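Local coordinates for DHHA1 domain protein (PDB 3KEW) that binds a zinc ion and probably resembles the editing domain of alanyl-tRNA synthetases, whose free-standing relatives hydrolyse mischarged tRNA, at residues 203-215 and 220-232. Numbering follows the deposited sequence.
Sequences TRDLQVIKIRRWE and ATRIEYVAGNRAV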
ATOM      1  N   THR A 203     -10.062  -3.085   8.580  1.00 43.38           N
ATOM      2  CA  THR A 203     -10.131  -1.632   8.829  1.00 41.55           C
ATOM      3  C   THR A 203      -9.725  -1.235  10.264  1.00 44.57           C
ATOM      4  O   THR A 203      -9.266  -0.111  10.489  1.00 42.04           O
ATOM      5  CB  THR A 203     -11.514  -1.036   8.468  1.00 47.13           C
ATOM      6  OG1 THR A 203     -12.538  -1.688   9.234  1.00 49.04           O
ATOM      7  CG2 THR A 203     -11.814  -1.185   6.946  1.00 35.26           C
ATOM      8  N   ARG A 204      -9.870  -2.158  11.223  1.00 48.03           N
ATOM      9  CA  ARG A 204      -9.455  -1.918  12.620  1.00 49.37           C
ATOM     10  C   ARG A 204      -7.967  -1.607  12.737  1.00 48.20           C
ATOM     11  O   ARG A 204      -7.564  -0.796  13.573  1.00 42.17           O
ATOM     12  CB  ARG A 204      -9.837  -3.104  13.520  1.00 52.78           C
ATOM     13  CG  ARG A 204      -9.546  -2.971  15.022  1.00 58.86           C
ATOM     14  CD  ARG A 204     -10.115  -1.702  15.657  1.00 67.61           C
ATOM     15  NE  ARG A 204      -9.651  -1.531  17.037  1.00 74.85           N
ATOM     16  CZ  ARG A 204      -8.487  -0.983  17.392  1.00 73.70           C
ATOM     17  NH1 ARG A 204      -7.632  -0.534  16.476  1.00 64.31           N
ATOM     18  NH2 ARG A 204      -8.177  -0.883  18.677  1.00 70.96           N
ATOM     19  N   ASP A 205      -7.161  -2.232  11.871  1.00 48.72           N
ATOM     20  CA  ASP A 205      -5.722  -1.956  11.775  1.00 44.67           C
ATOM     21  C   ASP A 205      -5.347  -0.500  11.483  1.00 42.70           C
ATOM     22  O   ASP A 205      -4.207  -0.097  11.718  1.00 43.40           O
ATOM     23  CB  ASP A 205      -5.078  -2.867  10.728  1.00 51.69           C
ATOM     24  CG  ASP A 205      -4.583  -4.181  11.309  1.00 59.69           C
ATOM     25  OD1 ASP A 205      -3.635  -4.756  10.737  1.00 59.74           O
ATOM     26  OD2 ASP A 205      -5.125  -4.640  12.338  1.00 70.73           O
ATOM     27  N   LEU A 206      -6.298   0.285  10.976  1.00 45.03           N
ATOM     28  CA  LEU A 206      -6.088   1.722  10.766  1.00 48.49           C
ATOM     29  C   LEU A 206      -6.021   2.550  12.049  1.00 46.97           C
ATOM     30  O   LEU A 206      -5.476   3.651  12.025  1.00 49.44           O
ATOM     31  CB  LEU A 206      -7.183   2.293   9.876  1.00 47.45           C
ATOM     32  CG  LEU A 206      -7.013   2.490   8.373  1.00 52.37           C
ATOM     33  CD1 LEU A 206      -5.842   1.728   7.808  1.00 49.07           C
ATOM     34  CD2 LEU A 206      -8.299   2.068   7.707  1.00 51.73           C
ATOM     35  N   GLN A 207      -6.597   2.027  13.137  1.00 48.58           N
ATOM     36  CA  GLN A 207      -6.686   2.673  14.474  1.00 51.34           C
ATOM     37  C   GLN A 207      -7.665   3.844  14.474  1.00 51.21           C
ATOM     38  O   GLN A 207      -8.720   3.792  15.118  1.00 55.25           O
ATOM     39  CB  GLN A 207      -5.317   3.136  15.031  1.00 45.76           C
ATOM     40  CG  GLN A 207      -4.192   2.085  15.080  1.00 58.49           C
ATOM     41  CD  GLN A 207      -2.812   2.720  15.339  1.00 60.44           C
ATOM     42  OE1 GLN A 207      -2.693   3.696  16.083  1.00 76.13           O
ATOM     43  NE2 GLN A 207      -1.780   2.171  14.721  1.00 60.38           N
ATOM     44  N   VAL A 208      -7.295   4.890  13.740  1.00 49.80           N
ATOM     45  CA  VAL A 208      -8.044   6.139  13.649  1.00 48.80           C
ATOM     46  C   VAL A 208      -7.644   6.868  12.352  1.00 47.50           C
ATOM     47  O   VAL A 208      -6.526   6.709  11.852  1.00 49.15           O
ATOM     48  CB  VAL A 208      -7.816   7.013  14.934  1.00 47.68           C
ATOM     49  CG1 VAL A 208      -6.373   7.499  15.033  1.00 46.61           C
ATOM     50  CG2 VAL A 208      -8.814   8.163  15.038  1.00 45.07           C
ATOM     51  N   ILE A 209      -8.571   7.635  11.794  1.00 45.34           N
ATOM     52  CA  ILE A 209      -8.296   8.474  10.634  1.00 46.35           C
ATOM     53  C   ILE A 209      -8.768   9.923  10.878  1.00 47.91           C
ATOM     54  O   ILE A 209      -9.898  10.172  11.327  1.00 44.94           O
ATOM     55  CB  ILE A 209      -8.881   7.848   9.324  1.00 46.71           C
ATOM     56  CG1 ILE A 209      -8.454   8.625   8.085  1.00 46.07           C
ATOM     57  CG2 ILE A 209     -10.389   7.731   9.385  1.00 46.75           C
ATOM     58  CD1 ILE A 209      -8.362   7.736   6.868  1.00 54.67           C
ATOM     59  N   LYS A 210      -7.877  10.869  10.610  1.00 44.90           N
ATOM     60  CA  LYS A 210      -8.181  12.273  10.788  1.00 43.72           C
ATOM     61  C   LYS A 210      -7.947  13.058   9.505  1.00 45.86           C
ATOM     62  O   LYS A 210      -6.872  12.967   8.902  1.00 44.19           O
ATOM     63  CB  LYS A 210      -7.321  12.860  11.912  1.00 49.18           C
ATOM     64  CG  LYS A 210      -7.767  12.448  13.310  1.00 55.37           C
ATOM     65  CD  LYS A 210      -6.878  13.076  14.368  1.00 66.20           C
ATOM     66  CE  LYS A 210      -7.354  12.746  15.775  1.00 67.00           C
ATOM     67  NZ  LYS A 210      -6.918  11.397  16.202  1.00 69.99           N
ATOM     68  N   ILE A 211      -8.954  13.828   9.099  1.00 39.68           N
ATOM     69  CA  ILE A 211      -8.791  14.816   8.041  1.00 40.19           C
ATOM     70  C   ILE A 211      -8.224  16.104   8.648  1.00 44.54           C
ATOM     71  O   ILE A 211      -8.790  16.674   9.584  1.00 46.45           O
ATOM     72  CB  ILE A 211     -10.113  15.039   7.270  1.00 45.41           C
ATOM     73  CG1 ILE A 211     -10.420  13.797   6.429  1.00 38.38           C
ATOM     74  CG2 ILE A 211     -10.056  16.323   6.411  1.00 39.40           C
ATOM     75  CD1 ILE A 211     -11.781  13.802   5.729  1.00 43.65           C
ATOM     76  N   ARG A 212      -7.095  16.538   8.099  1.00 45.02           N
ATOM     77  CA  ARG A 212      -6.315  17.663   8.609  0.50 43.75           C
ATOM     78  C   ARG A 212      -6.841  19.009   8.128  1.00 46.07           C
ATOM     79  O   ARG A 212      -7.087  19.922   8.922  1.00 45.30           O
ATOM     80  CB  ARG A 212      -4.863  17.521   8.137  0.50 46.07           C
ATOM     81  CG  ARG A 212      -3.991  16.635   9.002  0.50 50.21           C
ATOM     82  CD  ARG A 212      -3.353  17.457  10.100  0.50 52.17           C
ATOM     83  NE  ARG A 212      -2.380  16.691  10.866  0.50 56.38           N
ATOM     84  CZ  ARG A 212      -1.079  16.644  10.598  0.50 50.90           C
ATOM     85  NH1 ARG A 212      -0.576  17.316   9.571  0.50 44.62           N
ATOM     86  NH2 ARG A 212      -0.283  15.918  11.366  0.50 45.33           N
ATOM     87  N   ARG A 213      -6.983  19.117   6.809  1.00 44.33           N
ATOM     88  CA  ARG A 213      -7.356  20.348   6.111  1.00 45.85           C
ATOM     89  C   ARG A 213      -7.701  19.970   4.681  1.00 44.58           C
ATOM     90  O   ARG A 213      -7.413  18.859   4.252  1.00 43.42           O
ATOM     91  CB  ARG A 213      -6.189  21.348   6.101  1.00 43.25           C
ATOM     92  CG  ARG A 213      -4.887  20.761   5.590  1.00 46.41           C
ATOM     93  CD  ARG A 213      -3.703  21.654   5.906  1.00 49.42           C
ATOM     94  NE  ARG A 213      -3.456  22.628   4.845  1.00 65.78           N
ATOM     95  CZ  ARG A 213      -3.833  23.904   4.869  1.00 74.41           C
ATOM     96  NH1 ARG A 213      -4.490  24.401   5.903  1.00 80.11           N
ATOM     97  NH2 ARG A 213      -3.551  24.690   3.843  1.00 79.13           N
ATOM     98  N   TRP A 214      -8.311  20.895   3.949  1.00 49.42           N
ATOM     99  CA  TRP A 214      -8.657  20.681   2.550  1.00 50.53           C
ATOM    100  C   TRP A 214      -8.643  22.005   1.800  1.00 56.47           C
ATOM    101  O   TRP A 214      -8.822  23.067   2.403  1.00 53.33           O
ATOM    102  CB  TRP A 214     -10.026  20.009   2.417  1.00 52.78           C
ATOM    103  CG  TRP A 214     -11.132  20.775   3.067  1.00 61.08           C
ATOM    104  CD1 TRP A 214     -11.931  21.718   2.482  1.00 59.81           C
ATOM    105  CD2 TRP A 214     -11.566  20.673   4.434  1.00 64.89           C
ATOM    106  NE1 TRP A 214     -12.837  22.202   3.396  1.00 65.47           N
ATOM    107  CE2 TRP A 214     -12.633  21.584   4.602  1.00 67.00           C
ATOM    108  CE3 TRP A 214     -11.156  19.899   5.533  1.00 60.17           C
ATOM    109  CZ2 TRP A 214     -13.300  21.743   5.827  1.00 61.09           C
ATOM    110  CZ3 TRP A 214     -11.819  20.059   6.747  1.00 58.54           C
ATOM    111  CH2 TRP A 214     -12.880  20.973   6.881  1.00 55.51           C
ATOM    112  N   GLU A 215      -8.413  21.940   0.492  1.00 55.63           N
ATOM    113  CA  GLU A 215      -8.521  23.113  -0.379  1.00 58.65           C
ATOM    114  C   GLU A 215      -8.942  22.711  -1.788  1.00 59.07           C
ATOM    115  O   GLU A 215      -8.914  21.523  -2.140  1.00 57.82           O
ATOM    116  CB  GLU A 215      -7.220  23.929  -0.403  1.00 53.60           C
ATOM    117  CG  GLU A 215      -5.993  23.187  -0.879  1.00 57.31           C
ATOM    118  CD  GLU A 215      -4.705  23.956  -0.608  1.00 64.73           C
ATOM    119  OE1 GLU A 215      -3.819  23.949  -1.486  1.00 69.77           O
ATOM    120  OE2 GLU A 215      -4.571  24.566   0.477  1.00 68.54           O
ATOM    121  N   ALA A 220     -11.512  19.836  -8.248  1.00 46.88           N
ATOM    122  CA  ALA A 220     -11.540  18.884  -7.147  1.00 49.64           C
ATOM    123  C   ALA A 220     -11.305  19.535  -5.777  1.00 47.50           C
ATOM    124  O   ALA A 220     -10.840  20.671  -5.689  1.00 48.21           O
ATOM    125  CB  ALA A 220     -10.494  17.770  -7.407  1.00 50.49           C
ATOM    126  N   THR A 221     -11.648  18.807  -4.711  1.00 50.18           N
ATOM    127  CA  THR A 221     -11.238  19.175  -3.356  1.00 46.55           C
ATOM    128  C   THR A 221     -10.093  18.259  -2.936  1.00 47.47           C
ATOM    129  O   THR A 221     -10.281  17.051  -2.808  1.00 50.11           O
ATOM    130  CB  THR A 221     -12.406  19.071  -2.335  1.00 50.07           C
ATOM    131  OG1 THR A 221     -13.532  19.822  -2.808  1.00 52.24           O
ATOM    132  CG2 THR A 221     -11.981  19.612  -0.979  1.00 45.74           C
ATOM    133  N   ARG A 222      -8.908  18.840  -2.765  1.00 43.77           N
ATOM    134  CA  ARG A 222      -7.742  18.116  -2.276  1.00 47.72           C
ATOM    135  C   ARG A 222      -7.760  18.052  -0.749  1.00 50.35           C
ATOM    136  O   ARG A 222      -7.624  19.075  -0.078  1.00 47.89           O
ATOM    137  CB  ARG A 222      -6.462  18.788  -2.769  1.00 47.59           C
ATOM    138  CG  ARG A 222      -5.172  18.142  -2.268  1.00 48.92           C
ATOM    139  CD  ARG A 222      -4.055  18.362  -3.260  1.00 52.55           C
ATOM    140  NE  ARG A 222      -4.322  17.660  -4.514  1.00 51.59           N
ATOM    141  CZ  ARG A 222      -3.552  17.732  -5.594  1.00 54.05           C
ATOM    142  NH1 ARG A 222      -2.459  18.480  -5.585  1.00 40.59           N
ATOM    143  NH2 ARG A 222      -3.876  17.054  -6.686  1.00 44.68           N
ATOM    144  N   ILE A 223      -7.917  16.841  -0.221  1.00 44.04           N
ATOM    145  CA  ILE A 223      -8.088  16.596   1.209  1.00 43.66           C
ATOM    146  C   ILE A 223      -6.824  15.987   1.831  1.00 43.48           C
ATOM    147  O   ILE A 223      -6.400  14.920   1.411  1.00 43.83           O
ATOM    148  CB  ILE A 223      -9.296  15.644   1.430  1.00 37.74           C
ATOM    149  CG1 ILE A 223     -10.581  16.289   0.892  1.00 36.30           C
ATOM    150  CG2 ILE A 223      -9.443  15.270   2.895  1.00 39.36           C
ATOM    151  CD1 ILE A 223     -11.799  15.431   1.040  1.00 44.35           C
ATOM    152  N   GLU A 224      -6.216  16.671   2.805  1.00 44.08           N
ATOM    153  CA  GLU A 224      -5.085  16.118   3.574  1.00 43.54           C
ATOM    154  C   GLU A 224      -5.555  15.245   4.735  1.00 44.61           C
ATOM    155  O   GLU A 224      -6.394  15.669   5.533  1.00 43.63           O
ATOM    156  CB  GLU A 224      -4.192  17.237   4.135  1.00 47.71           C
ATOM    157  CG  GLU A 224      -3.143  17.743   3.187  1.00 47.28           C
ATOM    158  CD  GLU A 224      -2.338  18.905   3.745  1.00 51.26           C
ATOM    159  OE1 GLU A 224      -2.198  19.915   3.022  1.00 55.10           O
ATOM    160  OE2 GLU A 224      -1.853  18.818   4.898  1.00 48.62           O
ATOM    161  N   TYR A 225      -5.005  14.036   4.851  1.00 43.86           N
ATOM    162  CA  TYR A 225      -5.391  13.127   5.938  1.00 45.72           C
ATOM    163  C   TYR A 225      -4.207  12.411   6.588  1.00 43.91           C
ATOM    164  O   TYR A 225      -3.120  12.311   6.009  1.00 44.90           O
ATOM    165  CB  TYR A 225      -6.444  12.097   5.464  1.00 45.53           C
ATOM    166  CG  TYR A 225      -5.853  11.033   4.566  1.00 52.26           C
ATOM    167  CD1 TYR A 225      -5.816  11.209   3.178  1.00 48.85           C
ATOM    168  CD2 TYR A 225      -5.300   9.857   5.103  1.00 50.33           C
ATOM    169  CE1 TYR A 225      -5.253  10.251   2.359  1.00 47.20           C
ATOM    170  CE2 TYR A 225      -4.730   8.892   4.286  1.00 44.48           C
ATOM    171  CZ  TYR A 225      -4.716   9.098   2.920  1.00 46.17           C
ATOM    172  OH  TYR A 225      -4.152   8.158   2.110  1.00 48.74           O
ATOM    173  N   VAL A 226      -4.454  11.888   7.788  1.00 47.41           N
ATOM    174  CA  VAL A 226      -3.523  11.014   8.510  1.00 46.30           C
ATOM    175  C   VAL A 226      -4.279   9.818   9.073  1.00 43.55           C
ATOM    176  O   VAL A 226      -5.401   9.953   9.554  1.00 45.78           O
ATOM    177  CB  VAL A 226      -2.775  11.752   9.664  1.00 50.23           C
ATOM    178  CG1 VAL A 226      -1.598  12.555   9.126  1.00 45.95           C
ATOM    179  CG2 VAL A 226      -3.718  12.669  10.437  1.00 54.33           C
ATOM    180  N   ALA A 227      -3.677   8.639   8.976  1.00 41.63           N
ATOM    181  CA  ALA A 227      -4.231   7.435   9.579  1.00 43.64           C
ATOM    182  C   ALA A 227      -3.203   6.806  10.510  1.00 46.36           C
ATOM    183  O   ALA A 227      -2.002   7.043  10.361  1.00 44.40           O
ATOM    184  CB  ALA A 227      -4.676   6.435   8.501  1.00 42.43           C
ATOM    185  N   GLY A 228      -3.684   6.026  11.475  1.00 50.56           N
ATOM    186  CA  GLY A 228      -2.818   5.261  12.375  1.00 51.71           C
ATOM    187  C   GLY A 228      -1.980   6.100  13.314  1.00 53.65           C
ATOM    188  O   GLY A 228      -2.493   7.007  13.966  1.00 49.76           O
ATOM    189  N   ASN A 229      -0.683   5.798  13.352  1.00 58.42           N
ATOM    190  CA  ASN A 229       0.266   6.437  14.271  1.00 66.20           C
ATOM    191  C   ASN A 229       0.565   7.896  13.926  1.00 64.65           C
ATOM    192  O   ASN A 229       0.985   8.668  14.785  1.00 68.75           O
ATOM    193  CB  ASN A 229       1.571   5.631  14.335  1.00 72.28           C
ATOM    194  CG  ASN A 229       1.347   4.133  14.151  1.00 82.28           C
ATOM    195  OD1 ASN A 229       0.952   3.429  15.083  1.00 89.84           O
ATOM    196  ND2 ASN A 229       1.603   3.642  12.941  1.00 84.01           N
ATOM    197  N   ARG A 230       0.349   8.257  12.663  1.00 65.89           N
ATOM    198  CA  ARG A 230       0.446   9.641  12.200  1.00 62.52           C
ATOM    199  C   ARG A 230      -0.653  10.537  12.787  1.00 61.26           C
ATOM    200  O   ARG A 230      -0.455  11.738  12.966  1.00 60.84           O
ATOM    201  CB  ARG A 230       0.350   9.694  10.674  1.00 61.62           C
ATOM    202  CG  ARG A 230       1.570   9.201   9.915  1.00 57.55           C
ATOM    203  CD  ARG A 230       1.491   9.690   8.483  1.00 56.22           C
ATOM    204  NE  ARG A 230       2.444   9.013   7.610  1.00 54.73           N
ATOM    205  CZ  ARG A 230       2.722   9.388   6.363  1.00 54.24           C
ATOM    206  NH1 ARG A 230       2.120  10.447   5.834  1.00 33.73           N
ATOM    207  NH2 ARG A 230       3.609   8.704   5.644  1.00 50.54           N
ATOM    208  N   ALA A 231      -1.808   9.946  13.077  1.00 59.89           N
ATOM    209  CA  ALA A 231      -2.970  10.692  13.549  1.00 65.91           C
ATOM    210  C   ALA A 231      -2.929  11.028  15.041  1.00 71.55           C
ATOM    211  O   ALA A 231      -3.738  11.824  15.523  1.00 74.72           O
ATOM    212  CB  ALA A 231      -4.253   9.943  13.201  1.00 62.19           C
ATOM    213  N   VAL A 232      -1.987  10.420  15.760  1.00 75.97           N
ATOM    214  CA  VAL A 232      -1.854  10.602  17.209  1.00 78.21           C
ATOM    215  C   VAL A 232      -0.499  11.207  17.585  1.00 79.96           C
ATOM    216  O   VAL A 232      -0.419  12.113  18.419  1.00 82.28           O
ATOM    217  CB  VAL A 232      -2.072   9.274  17.977  1.00 76.63           C
ATOM    218  CG1 VAL A 232      -3.535   8.842  17.895  1.00 80.57           C
ATOM    219  CG2 VAL A 232      -1.163   8.173  17.438  1.00 75.34           C
TER
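Strands 209-215 and 220-227 run antiparallel, their axes 150° apart, with paired backbone bonds between Lys210 and Val226 and again between Glu215 and Arg222. Between these pairs a classic beta bulge sets Arg212 and Arg213 together opposite Glu224: Arg212 N donates to Glu224 O (2.8 Å), while Glu224 N reaches past it to Arg213 O (2.9 Å). The extra residue leaves both arginines on the Glu224 side of the hairpin. There CG of Arg213 sits between its own backbone N and carbonyl carbon (chi1 52°), which lays the chain alongside Glu224, both pointing the same way. Glu224 OE1 meets NE of Arg213 in the guanidinium plane in a long salt bridge of 3.5 Å, and Arg213 NH2 also pairs with Glu215. The two strands form the edge hairpin of a four-stranded antiparallel sheet, strand 220-227 lying inside against strand 126-131. On the opposite face, turned to helices 88-112 and 136-152, CG2 of Ile211 packs on CG2 of Ile223 at 3.7 Å, and Ile209 CD1 touches Tyr225 CD2 obliquely at 4.1 Å; the Tyr225 hydroxyl bonds to Gln97 O, close to the zinc site. Beyond the strands, Val208 CG1 meets Ala231 CB (3.7 Å). Gln207 NE2 donates almost straight to Asn229 OD1 (3.0 Å), approaching from above the acceptor's carbonyl plane, with the two amides turned 63° apart.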